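Local coordinates for protein S-adenosyl-L-methionine methyl transferase (PDB 3IHT) that binds S-adenosylmethionine in a Rossmann-like domain and probably acts as a methyltransferase, at residues H32-T37 / A107-A112; Y45-G50 / Y68-A73; R124-I129 / D147-E152; L154-L159 / R167-R172. All blocks are in the same frame, centred on the assembly; numbering follows the deposited sequence. Where two conformers were deposited one is given.

Contact 1 (H32-T37 / A107-A112)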
# COMPACT_ATOMS: atom_id res chain seq x y z
N HIS A 32 -8.90 -7.40 15.66
CA HIS A 32 -9.15 -8.62 16.42
C HIS A 32 -8.24 -8.67 17.65
O HIS A 32 -8.71 -8.91 18.76
CB HIS A 32 -8.94 -9.85 15.53
CG HIS A 32 -9.09 -11.16 16.23
ND1 HIS A 32 -10.29 -11.57 16.79
CD2 HIS A 32 -8.20 -12.15 16.46
CE1 HIS A 32 -10.12 -12.76 17.34
NE2 HIS A 32 -8.87 -13.15 17.13
N ALA A 33 -6.94 -8.43 17.44
CA ALA A 33 -5.94 -8.51 18.51
C ALA A 33 -6.19 -7.48 19.62
O ALA A 33 -6.08 -7.80 20.81
CB ALA A 33 -4.52 -8.42 17.97
N ILE A 34 -6.60 -6.25 19.24
CA ILE A 34 -6.94 -5.22 20.21
C ILE A 34 -8.12 -5.69 21.08
O ILE A 34 -8.08 -5.62 22.32
CB ILE A 34 -7.27 -3.83 19.53
CG1 ILE A 34 -6.00 -3.23 18.91
CG2 ILE A 34 -7.95 -2.86 20.56
CD1 ILE A 34 -6.28 -2.13 17.84
N ALA A 35 -9.17 -6.20 20.45
CA ALA A 35 -10.33 -6.70 21.19
C ALA A 35 -9.98 -7.83 22.14
O ALA A 35 -10.43 -7.87 23.31
CB ALA A 35 -11.42 -7.16 20.20
N GLN A 36 -9.17 -8.75 21.64
CA GLN A 36 -8.74 -9.94 22.38
C GLN A 36 -7.80 -9.61 23.54
O GLN A 36 -7.61 -10.46 24.41
CB GLN A 36 -8.03 -10.91 21.45
CG GLN A 36 -8.96 -11.61 20.49
CD GLN A 36 -9.76 -12.68 21.20
OE1 GLN A 36 -9.19 -13.55 21.87
NE2 GLN A 36 -11.09 -12.60 21.08
N THR A 37 -7.24 -8.41 23.55
CA THR A 37 -6.34 -7.96 24.63
C THR A 37 -6.87 -6.78 25.44
O THR A 37 -6.11 -6.16 26.20
CB THR A 37 -4.93 -7.63 24.08
OG1 THR A 37 -5.01 -6.63 23.06
CG2 THR A 37 -4.26 -8.92 23.51
N ALA A 107 4.06 -6.02 27.77
CA ALA A 107 3.35 -5.59 26.57
C ALA A 107 2.09 -6.42 26.37
O ALA A 107 2.10 -7.66 26.52
CB ALA A 107 4.25 -5.71 25.31
N SER A 108 1.00 -5.76 25.99
CA SER A 108 -0.27 -6.46 25.73
C SER A 108 -0.37 -6.90 24.29
O SER A 108 -1.06 -7.87 23.97
CB SER A 108 -1.46 -5.56 26.09
OG SER A 108 -1.46 -4.34 25.34
N LEU A 109 0.28 -6.16 23.39
CA LEU A 109 0.15 -6.39 21.96
C LEU A 109 1.41 -5.88 21.29
O LEU A 109 1.78 -4.71 21.51
CB LEU A 109 -1.09 -5.67 21.40
CG LEU A 109 -1.32 -5.63 19.90
CD1 LEU A 109 -1.36 -7.05 19.27
CD2 LEU A 109 -2.60 -4.87 19.56
N VAL A 110 2.06 -6.71 20.50
CA VAL A 110 3.24 -6.32 19.73
C VAL A 110 2.90 -6.55 18.26
O VAL A 110 2.50 -7.67 17.88
CB VAL A 110 4.54 -7.09 20.15
CG1 VAL A 110 5.76 -6.71 19.26
CG2 VAL A 110 4.82 -6.87 21.65
N HIS A 111 2.99 -5.48 17.47
CA HIS A 111 2.72 -5.53 16.04
C HIS A 111 4.00 -5.26 15.26
O HIS A 111 4.67 -4.24 15.53
CB HIS A 111 1.67 -4.48 15.61
CG HIS A 111 1.49 -4.42 14.13
ND1 HIS A 111 1.62 -3.26 13.39
CD2 HIS A 111 1.19 -5.40 13.24
CE1 HIS A 111 1.45 -3.54 12.11
NE2 HIS A 111 1.21 -4.84 11.99
N ALA A 112 4.35 -6.14 14.33
CA ALA A 112 5.51 -5.96 13.48
C ALA A 112 5.13 -5.97 12.01
O ALA A 112 4.48 -6.90 11.52
CB ALA A 112 6.60 -7.02 13.78
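Apolar helix-on-sheet packing joins the last turn of helix 15-36 to the start of strand 107-112, where the buried side chain of Leu109 reaches from the sheet toward the helix. CD1 of Leu109 meets CB of Ala33 at 3.7 Å, and CD2 of Leu109 lies 3.8 Å from CG1 of Ile34. With CG of Leu109 anti to the backbone N (chi1 172°) the branch points at the helix, and chi2 (56°) divides its methyls between the two residues. Beyond Leu109 the contact ends at Thr37, just past the helix. CG2 of Thr37 rests 3.4 Å from the carbonyl O of Ser108, while OG1 turns back to the helix and donates to O of Ala33 at 2.8 Å, tilted 28° from the carbonyl plane. Arg65 ties the two sides together, since its NH1 is hydrogen-bonded to OG1 of Thr37 and to OG of Ser108, whose hydroxyl also bonds O of Gly42. A valine in place of Thr37 would probably leave Arg65 without one of its partners and the last helical turn without its side-chain bond to Ala33. No hydrogen bond passes between the segments, which implies that shape and apolar burial hold the helix here, with these polar links gathered at its end.

Contact 2 (Y45-G50 / Y68-A73). With SAM (S-adenosylmethionine), chain C.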
# COMPACT_ATOMS: atom_id res chain seq x y z
N TYR A 45 3.11 -2.24 21.36
CA TYR A 45 4.37 -1.92 20.70
C TYR A 45 4.17 -2.02 19.20
O TYR A 45 3.71 -3.06 18.70
CB TYR A 45 5.52 -2.86 21.11
CG TYR A 45 6.03 -2.78 22.54
CD1 TYR A 45 5.62 -1.75 23.42
CD2 TYR A 45 6.93 -3.73 23.04
CE1 TYR A 45 6.07 -1.68 24.72
CE2 TYR A 45 7.42 -3.64 24.35
CZ TYR A 45 6.98 -2.61 25.18
OH TYR A 45 7.42 -2.52 26.49
N GLU A 46 4.55 -0.97 18.48
CA GLU A 46 4.49 -0.91 17.02
C GLU A 46 5.91 -0.94 16.50
O GLU A 46 6.67 0.01 16.70
CB GLU A 46 3.78 0.39 16.60
CG GLU A 46 3.82 0.75 15.12
CD GLU A 46 2.90 -0.10 14.26
OE1 GLU A 46 2.39 -1.13 14.76
OE2 GLU A 46 2.67 0.26 13.08
N LEU A 47 6.30 -2.05 15.87
CA LEU A 47 7.67 -2.22 15.41
C LEU A 47 7.74 -1.83 13.95
O LEU A 47 7.23 -2.56 13.06
CB LEU A 47 8.15 -3.69 15.63
CG LEU A 47 7.98 -4.21 17.05
CD1 LEU A 47 8.58 -5.63 17.20
CD2 LEU A 47 8.61 -3.27 18.07
N GLY A 48 8.37 -0.69 13.68
CA GLY A 48 8.43 -0.15 12.33
C GLY A 48 7.33 0.87 12.11
O GLY A 48 6.15 0.54 12.07
N LEU A 49 7.70 2.12 11.95
CA LEU A 49 6.71 3.18 11.72
C LEU A 49 6.38 3.37 10.26
O LEU A 49 5.23 3.39 9.86
CB LEU A 49 7.25 4.50 12.32
CG LEU A 49 6.33 5.71 12.16
CD1 LEU A 49 4.92 5.48 12.81
CD2 LEU A 49 7.03 6.98 12.71
N GLY A 50 7.42 3.54 9.44
CA GLY A 50 7.27 3.87 8.03
C GLY A 50 6.40 5.09 7.77
O GLY A 50 6.51 6.09 8.47
N TYR A 68 3.80 2.52 22.05
CA TYR A 68 5.20 2.88 21.80
C TYR A 68 5.61 2.41 20.41
O TYR A 68 5.28 1.27 19.97
CB TYR A 68 6.14 2.27 22.83
CG TYR A 68 6.01 2.86 24.18
CD1 TYR A 68 5.01 2.43 25.04
CD2 TYR A 68 6.85 3.91 24.61
CE1 TYR A 68 4.87 3.00 26.30
CE2 TYR A 68 6.68 4.50 25.85
CZ TYR A 68 5.69 4.02 26.68
OH TYR A 68 5.49 4.54 27.93
N VAL A 69 6.32 3.30 19.70
CA VAL A 69 6.74 3.08 18.33
C VAL A 69 8.25 2.91 18.29
O VAL A 69 8.99 3.74 18.80
CB VAL A 69 6.30 4.29 17.42
CG1 VAL A 69 6.84 4.13 16.02
CG2 VAL A 69 4.80 4.40 17.37
N PHE A 70 8.69 1.80 17.67
CA PHE A 70 10.11 1.46 17.52
C PHE A 70 10.49 1.73 16.06
O PHE A 70 9.85 1.21 15.14
CB PHE A 70 10.35 -0.02 17.82
CG PHE A 70 10.12 -0.41 19.26
CD1 PHE A 70 8.84 -0.42 19.80
CD2 PHE A 70 11.18 -0.81 20.05
CE1 PHE A 70 8.61 -0.81 21.10
CE2 PHE A 70 10.96 -1.22 21.37
CZ PHE A 70 9.70 -1.22 21.88
N GLU A 71 11.44 2.61 15.84
CA GLU A 71 11.80 3.00 14.48
C GLU A 71 13.24 3.51 14.47
O GLU A 71 13.72 4.12 15.44
CB GLU A 71 10.82 4.09 13.96
CG GLU A 71 11.13 4.68 12.64
CD GLU A 71 11.25 3.63 11.52
OE1 GLU A 71 10.24 2.98 11.20
OE2 GLU A 71 12.34 3.48 10.96
N ARG A 72 13.96 3.24 13.38
CA ARG A 72 15.34 3.67 13.25
C ARG A 72 15.41 5.07 12.64
O ARG A 72 16.31 5.83 12.99
CB ARG A 72 16.16 2.66 12.42
CG ARG A 72 15.80 2.54 10.96
CD ARG A 72 16.47 1.30 10.35
NE ARG A 72 15.77 0.79 9.18
CZ ARG A 72 16.05 -0.38 8.61
NH1 ARG A 72 16.99 -1.17 9.12
NH2 ARG A 72 15.37 -0.77 7.54
N ALA A 73 14.46 5.42 11.77
CA ALA A 73 14.44 6.74 11.15
C ALA A 73 13.00 7.22 10.91
O ALA A 73 12.28 6.61 10.13
CB ALA A 73 15.19 6.66 9.83
N SAM C . 3.35 -0.60 9.15
CA SAM C . 3.78 0.68 8.49
C SAM C . 2.56 1.45 7.91
O SAM C . 2.70 2.52 7.27
OXT SAM C . 1.43 0.93 7.99
CB SAM C . 4.88 0.46 7.44
CG SAM C . 6.26 0.06 8.02
SD SAM C . 7.59 -0.08 6.73
CE SAM C . 6.92 -1.50 5.81
C5' SAM C . 8.91 -0.84 7.76
C4' SAM C . 9.55 0.07 8.80
O4' SAM C . 10.35 -0.75 9.69
C3' SAM C . 10.49 1.14 8.23
O3' SAM C . 10.14 2.45 8.67
C2' SAM C . 11.88 0.71 8.67
O2' SAM C . 12.86 1.75 8.87
C1' SAM C . 11.56 -0.04 9.95
N9 SAM C . 12.64 -0.98 10.34
C8 SAM C . 13.09 -2.07 9.62
N7 SAM C . 14.08 -2.69 10.32
C5 SAM C . 14.27 -2.01 11.48
C6 SAM C . 15.14 -2.22 12.56
N6 SAM C . 16.04 -3.23 12.55
N1 SAM C . 15.05 -1.35 13.63
C2 SAM C . 14.17 -0.29 13.66
N3 SAM C . 13.32 -0.07 12.57
C4 SAM C . 13.37 -0.94 11.52
O HOH W 1 9.04 6.50 9.65
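Tyr45 lays a ring face over CE1 of Phe70, 3.6 Å from CG of Tyr45, the ring planes at 57°. Glu46 donates its N to O of Tyr68 (2.8 Å) and accepts on O from N of Phe70, both bonds nearly straight; its carboxylate turns to His111 and Thr54. The side chain of Leu47 runs beside that of Phe70, its CD2 over the ring face in a CH-pi contact, 3.7 Å from the centroid. Gly48 N closes the parallel ladder on O of Phe70, and a CB there would collide with O4' of SAM. Leu49 N meets OE1 of Glu71 (2.8 Å) on the lone pair away from the other oxygen, while CB of Leu49 packs on CG1 of Val69. Gly50 N adds weak bonds to the same OE1 and to O3' of SAM. Glu71, bent at chi2 (57°), takes O3' of SAM on OE1 at 2.6 Å and O2' of SAM on OE2 at 2.8 Å. In one of its two conformers Arg72 NE also donates to O2' of SAM. A glycine-rich turn after the first strand, facing a ribose-binding acidic residue at the end of the second, is the classic cofactor site of Rossmann-like methyltransferases.

Contact 3 (R124-I129 / D147-E152). With NI (nickel (II) ion), chain D.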
# COMPACT_ATOMS: atom_id res chain seq x y z
N ARG A 124 14.67 -14.10 7.06
CA ARG A 124 15.85 -14.17 7.95
C ARG A 124 15.75 -13.21 9.15
O ARG A 124 16.16 -13.54 10.27
CB ARG A 124 17.14 -13.93 7.19
CG ARG A 124 17.42 -15.04 6.19
CD ARG A 124 18.80 -14.88 5.61
NE ARG A 124 18.94 -13.76 4.68
CZ ARG A 124 18.70 -13.80 3.38
NH1 ARG A 124 18.20 -14.87 2.79
NH2 ARG A 124 18.97 -12.74 2.64
N PHE A 125 15.19 -12.03 8.90
CA PHE A 125 15.03 -11.05 9.96
C PHE A 125 13.97 -11.47 10.97
O PHE A 125 14.15 -11.35 12.16
CB PHE A 125 14.67 -9.68 9.38
CG PHE A 125 14.74 -8.56 10.40
CD1 PHE A 125 15.94 -8.19 10.96
CD2 PHE A 125 13.59 -7.88 10.77
CE1 PHE A 125 16.02 -7.16 11.90
CE2 PHE A 125 13.67 -6.82 11.71
CZ PHE A 125 14.87 -6.47 12.27
N ALA A 126 12.88 -12.03 10.47
CA ALA A 126 11.84 -12.59 11.32
C ALA A 126 12.43 -13.66 12.26
O ALA A 126 12.12 -13.70 13.47
CB ALA A 126 10.74 -13.20 10.45
N ARG A 127 13.29 -14.53 11.71
CA ARG A 127 13.94 -15.54 12.51
C ARG A 127 14.79 -14.89 13.59
O ARG A 127 14.70 -15.21 14.79
CB ARG A 127 14.80 -16.42 11.60
CG ARG A 127 15.54 -17.56 12.29
CD ARG A 127 16.46 -18.30 11.29
NE ARG A 127 15.70 -18.92 10.19
CZ ARG A 127 15.23 -20.16 10.18
NH1 ARG A 127 15.49 -21.00 11.19
NH2 ARG A 127 14.53 -20.59 9.13
N LEU A 128 15.63 -13.94 13.18
CA LEU A 128 16.52 -13.29 14.13
C LEU A 128 15.77 -12.55 15.26
O LEU A 128 16.17 -12.62 16.45
CB LEU A 128 17.42 -12.32 13.37
CG LEU A 128 18.50 -11.58 14.16
CD1 LEU A 128 19.62 -11.17 13.19
CD2 LEU A 128 17.86 -10.36 14.90
N ILE A 129 14.70 -11.84 14.92
CA ILE A 129 14.04 -10.97 15.91
C ILE A 129 13.05 -11.69 16.81
O ILE A 129 12.68 -11.17 17.86
CB ILE A 129 13.33 -9.74 15.29
CG1 ILE A 129 12.16 -10.12 14.38
CG2 ILE A 129 14.36 -8.86 14.58
CD1 ILE A 129 11.45 -8.92 13.84
N ASP A 147 5.20 -11.17 8.88
CA ASP A 147 6.13 -12.26 8.58
C ASP A 147 5.85 -13.45 9.51
O ASP A 147 5.64 -13.24 10.70
CB ASP A 147 7.57 -11.80 8.89
CG ASP A 147 8.05 -10.60 8.03
OD1 ASP A 147 8.17 -10.84 6.81
OD2 ASP A 147 8.35 -9.48 8.58
N ARG A 148 5.89 -14.67 9.00
CA ARG A 148 5.89 -15.86 9.83
C ARG A 148 7.04 -15.83 10.86
O ARG A 148 8.16 -15.51 10.50
CB ARG A 148 6.03 -17.11 9.00
CG ARG A 148 5.88 -18.37 9.85
CD ARG A 148 6.06 -19.62 9.07
NE ARG A 148 5.06 -19.71 8.01
CZ ARG A 148 3.85 -20.26 8.12
NH1 ARG A 148 3.41 -20.77 9.27
NH2 ARG A 148 3.06 -20.27 7.05
N MSE A 149 6.73 -16.14 12.12
CA MSE A 149 7.68 -15.96 13.20
C MSE A 149 8.19 -17.31 13.71
O MSE A 149 7.68 -18.36 13.32
CB MSE A 149 7.05 -15.16 14.33
CG MSE A 149 6.51 -13.82 13.91
SE MSE A 149 7.85 -12.60 13.11
CE MSE A 149 8.59 -11.92 14.76
N TYR A 150 9.22 -17.26 14.54
CA TYR A 150 9.90 -18.44 15.02
C TYR A 150 10.01 -18.41 16.53
O TYR A 150 11.10 -18.24 17.09
CB TYR A 150 11.30 -18.47 14.39
CG TYR A 150 11.31 -18.62 12.87
CD1 TYR A 150 11.15 -17.54 12.04
CD2 TYR A 150 11.54 -19.87 12.28
CE1 TYR A 150 11.17 -17.67 10.66
CE2 TYR A 150 11.59 -20.01 10.91
CZ TYR A 150 11.40 -18.93 10.11
OH TYR A 150 11.47 -19.08 8.73
N PHE A 151 8.88 -18.55 17.21
CA PHE A 151 8.81 -18.43 18.66
C PHE A 151 8.97 -19.78 19.37
O PHE A 151 8.77 -20.81 18.76
CB PHE A 151 7.46 -17.82 19.07
CG PHE A 151 7.28 -16.40 18.64
CD1 PHE A 151 8.21 -15.43 19.04
CD2 PHE A 151 6.21 -16.02 17.86
CE1 PHE A 151 8.05 -14.09 18.65
CE2 PHE A 151 6.04 -14.68 17.50
CZ PHE A 151 6.98 -13.73 17.88
N GLU A 152 9.37 -19.73 20.63
CA GLU A 152 9.56 -20.94 21.45
C GLU A 152 8.28 -21.36 22.18
O GLU A 152 7.96 -22.55 22.27
CB GLU A 152 10.65 -20.68 22.50
CG GLU A 152 12.04 -20.59 21.96
CD GLU A 152 12.57 -21.94 21.54
OE1 GLU A 152 11.91 -22.98 21.80
OE2 GLU A 152 13.67 -21.96 20.96
NI NI D . 14.59 -23.58 20.37
O HOH W 2 13.39 -20.06 6.32
O HOH W 3 13.43 -25.35 19.03
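Arg127 arches over one face of the Tyr150 ring, its aliphatic root above one side and its guanidinium above the other. CB of Arg127 lies 4.2 Å from the ring centroid in a CH-pi contact, and the chain, extended through CG and then bent at chi3 (-62°), folds back to bring CZ within 4.3 Å of the same centroid. This cation-pi contact is off-centre, with guanidinium and ring planes 40° apart and CE2 of Tyr150 under one face of the guanidinium. NH2 of Arg127 and OH of Tyr150 are near each other without a hydrogen bond; water 2 links them instead, accepting from NH2 at 3.1 Å in the guanidinium plane and donating to OH. The phenol is also hydrogen-bonded to Asp123, one turn before Arg127 in helix 119-133. Deeper in, Ala126 points its CB at the loop, 3.5 Å from O of Arg148 and 3.8 Å from CB of Asp147. Selenomethionine Met149, bent at chi2 and chi3, curls alongside, with SE 4.0 Å from CB of Ala126. Farther along the loop, OE2 of Glu152 binds a nickel ion. The loop after strand 141-145 is thereby packed on helix 119-133, whose Phe125 lines the S-adenosylmethionine pocket. The chemistry is thus a small apolar patch inside and a cation on a ring outside, where the ring face probably stabilises part of the arginine charge at a solvent-exposed edge.

Contact 4 (L154-L159 / R167-R172)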
# COMPACT_ATOMS: atom_id res chain seq x y z
N LEU A 154 5.11 -19.09 22.27
CA LEU A 154 3.85 -18.48 21.83
C LEU A 154 3.10 -19.40 20.86
O LEU A 154 3.71 -20.02 19.98
CB LEU A 154 4.10 -17.12 21.19
CG LEU A 154 4.95 -16.11 21.97
CD1 LEU A 154 5.04 -14.82 21.19
CD2 LEU A 154 4.45 -15.86 23.40
N GLU A 155 1.80 -19.51 21.05
CA GLU A 155 0.92 -20.37 20.27
C GLU A 155 0.34 -19.57 19.11
O GLU A 155 -0.08 -18.43 19.30
CB GLU A 155 -0.22 -20.92 21.17
CG GLU A 155 -1.15 -19.85 21.79
CD GLU A 155 -2.27 -20.39 22.71
OE1 GLU A 155 -2.87 -21.44 22.38
OE2 GLU A 155 -2.58 -19.72 23.74
N GLU A 156 0.31 -20.15 17.91
CA GLU A 156 -0.29 -19.49 16.79
C GLU A 156 -1.82 -19.63 16.92
O GLU A 156 -2.33 -20.73 17.18
CB GLU A 156 0.19 -20.05 15.42
CG GLU A 156 -0.28 -19.20 14.27
CD GLU A 156 0.18 -19.62 12.88
OE1 GLU A 156 0.93 -20.58 12.74
OE2 GLU A 156 -0.26 -18.94 11.90
N LEU A 157 -2.53 -18.54 16.67
CA LEU A 157 -3.97 -18.50 16.68
C LEU A 157 -4.54 -18.48 15.26
O LEU A 157 -3.91 -17.95 14.32
CB LEU A 157 -4.47 -17.25 17.41
CG LEU A 157 -4.03 -17.09 18.87
CD1 LEU A 157 -4.78 -15.84 19.43
CD2 LEU A 157 -4.33 -18.34 19.65
N PRO A 158 -5.75 -19.03 15.08
CA PRO A 158 -6.41 -18.90 13.80
C PRO A 158 -6.74 -17.46 13.47
O PRO A 158 -7.02 -16.64 14.38
CB PRO A 158 -7.71 -19.68 13.95
CG PRO A 158 -7.76 -20.13 15.30
CD PRO A 158 -6.57 -19.74 16.07
N LEU A 159 -6.70 -17.15 12.19
CA LEU A 159 -6.96 -15.82 11.71
C LEU A 159 -8.46 -15.48 11.79
O LEU A 159 -9.31 -16.32 11.56
CB LEU A 159 -6.50 -15.69 10.27
CG LEU A 159 -4.99 -15.80 10.04
CD1 LEU A 159 -4.73 -15.76 8.53
CD2 LEU A 159 -4.22 -14.67 10.76
N ARG A 167 -0.52 -13.74 4.96
CA ARG A 167 -0.19 -12.30 4.97
C ARG A 167 0.18 -11.76 6.34
O ARG A 167 1.24 -11.16 6.48
CB ARG A 167 -1.34 -11.45 4.40
CG ARG A 167 -1.62 -11.75 2.96
CD ARG A 167 -0.62 -11.11 2.00
NE ARG A 167 0.73 -11.69 2.02
CZ ARG A 167 1.07 -12.87 1.53
NH1 ARG A 167 0.18 -13.67 0.96
NH2 ARG A 167 2.34 -13.25 1.62
N CYS A 168 -0.69 -11.96 7.31
CA CYS A 168 -0.39 -11.72 8.74
C CYS A 168 -0.55 -13.02 9.55
O CYS A 168 -1.24 -13.95 9.17
CB CYS A 168 -1.24 -10.55 9.38
SG CYS A 168 -0.87 -8.89 8.74
N PHE A 169 0.14 -13.07 10.69
CA PHE A 169 0.18 -14.20 11.59
C PHE A 169 -0.06 -13.68 13.01
O PHE A 169 0.41 -12.58 13.36
CB PHE A 169 1.56 -14.87 11.53
CG PHE A 169 1.90 -15.41 10.18
CD1 PHE A 169 2.42 -14.57 9.21
CD2 PHE A 169 1.68 -16.75 9.89
CE1 PHE A 169 2.72 -15.07 7.94
CE2 PHE A 169 1.98 -17.26 8.63
CZ PHE A 169 2.47 -16.40 7.65
N ILE A 170 -0.80 -14.45 13.80
CA ILE A 170 -1.13 -14.04 15.17
C ILE A 170 -0.66 -15.09 16.16
O ILE A 170 -0.91 -16.27 15.98
CB ILE A 170 -2.63 -13.82 15.37
CG1 ILE A 170 -3.20 -12.86 14.32
CG2 ILE A 170 -2.91 -13.33 16.85
CD1 ILE A 170 -4.78 -12.75 14.35
N TYR A 171 0.04 -14.64 17.21
CA TYR A 171 0.55 -15.52 18.24
C TYR A 171 0.14 -15.01 19.61
O TYR A 171 -0.09 -13.82 19.80
CB TYR A 171 2.06 -15.65 18.16
CG TYR A 171 2.58 -16.02 16.80
CD1 TYR A 171 2.82 -15.05 15.84
CD2 TYR A 171 2.83 -17.36 16.46
CE1 TYR A 171 3.29 -15.37 14.59
CE2 TYR A 171 3.29 -17.67 15.19
CZ TYR A 171 3.53 -16.69 14.28
OH TYR A 171 4.00 -17.00 13.04
N ARG A 172 0.05 -15.92 20.58
CA ARG A 172 -0.40 -15.56 21.93
C ARG A 172 0.49 -16.16 23.01
O ARG A 172 0.92 -17.31 22.89
CB ARG A 172 -1.83 -16.07 22.15
CG ARG A 172 -2.41 -15.77 23.55
CD ARG A 172 -3.92 -16.04 23.58
NE ARG A 172 -4.23 -17.45 23.42
CZ ARG A 172 -5.44 -17.94 23.11
NH1 ARG A 172 -6.47 -17.12 22.90
NH2 ARG A 172 -5.61 -19.25 22.96
O HOH W 4 -1.97 -16.79 12.63
O HOH W 5 3.60 -19.56 12.31
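Leu157 and Ile170 form the apolar centre of this antiparallel hairpin, crossing at about a right angle with CD1 of Leu157 4.1 Å from CG2 of Ile170. Leu159 extends the patch, setting its CD2 against CD1 of Ile170. On the other face, CB of Glu156 packs on CD2 and CE2 of Tyr171, whose CB meets CB of Leu154. Backbone bonds pair Glu155 with Arg172 in both directions, and Leu157 N donates to O of Ile170 at 2.9 Å. Strand 169-172 thus runs antiparallel between strands 141-145 and 155-157, as in Rossmann-like methyltransferases. Where the strands spread beyond that bond, water 4 bridges N of Ile170, O of Leu157 and OE2 of Glu156. Water 5 joins OE1 of Glu156 to OH of Tyr171, which is also held by Met149 N. At the outer edge, the extended Glu155 lies alongside Arg172, whose chain, bent at chi3 (66°), turns NE (2.8 Å) and NH2 (3.2 Å) onto OE2 of Glu155. That oxygen lies in the guanidinium plane, yet the donors approach one face of the carboxylate. CD2 of Leu157 sits centrally over the guanidinium of Arg172, 3.7 Å from its CZ. A leucine in place of Arg172 would probably strip Glu155 of its paired charge and leave the carboxylate free to turn. The salt bridge edges the apolar patch with its guanidinium over Leu157, and water completes the backbone pairing where the strands diverge.

In the fold
Contacts 1 and 2 are buried; contacts 3 and 4 are only partly so. Contacts 1, 2 and 4 all reach the same mixed sheet: strands 107-112 and 44-47 are neighbours, joined where His111 ND1 meets Glu46 OE1, whereas contact 4 supplies the antiparallel end, far from contact 2. Contact 1 is almost wholly apolar, contact 2 combines parallel strand pairing with cofactor binding, and contacts 3 and 4 place charged groups and waters toward the solvent-exposed side. Contacts 3 and 4 touch each other at Tyr171, on which Phe151 packs. Along the chain, contact 2 is nested inside the loop closed by contact 1.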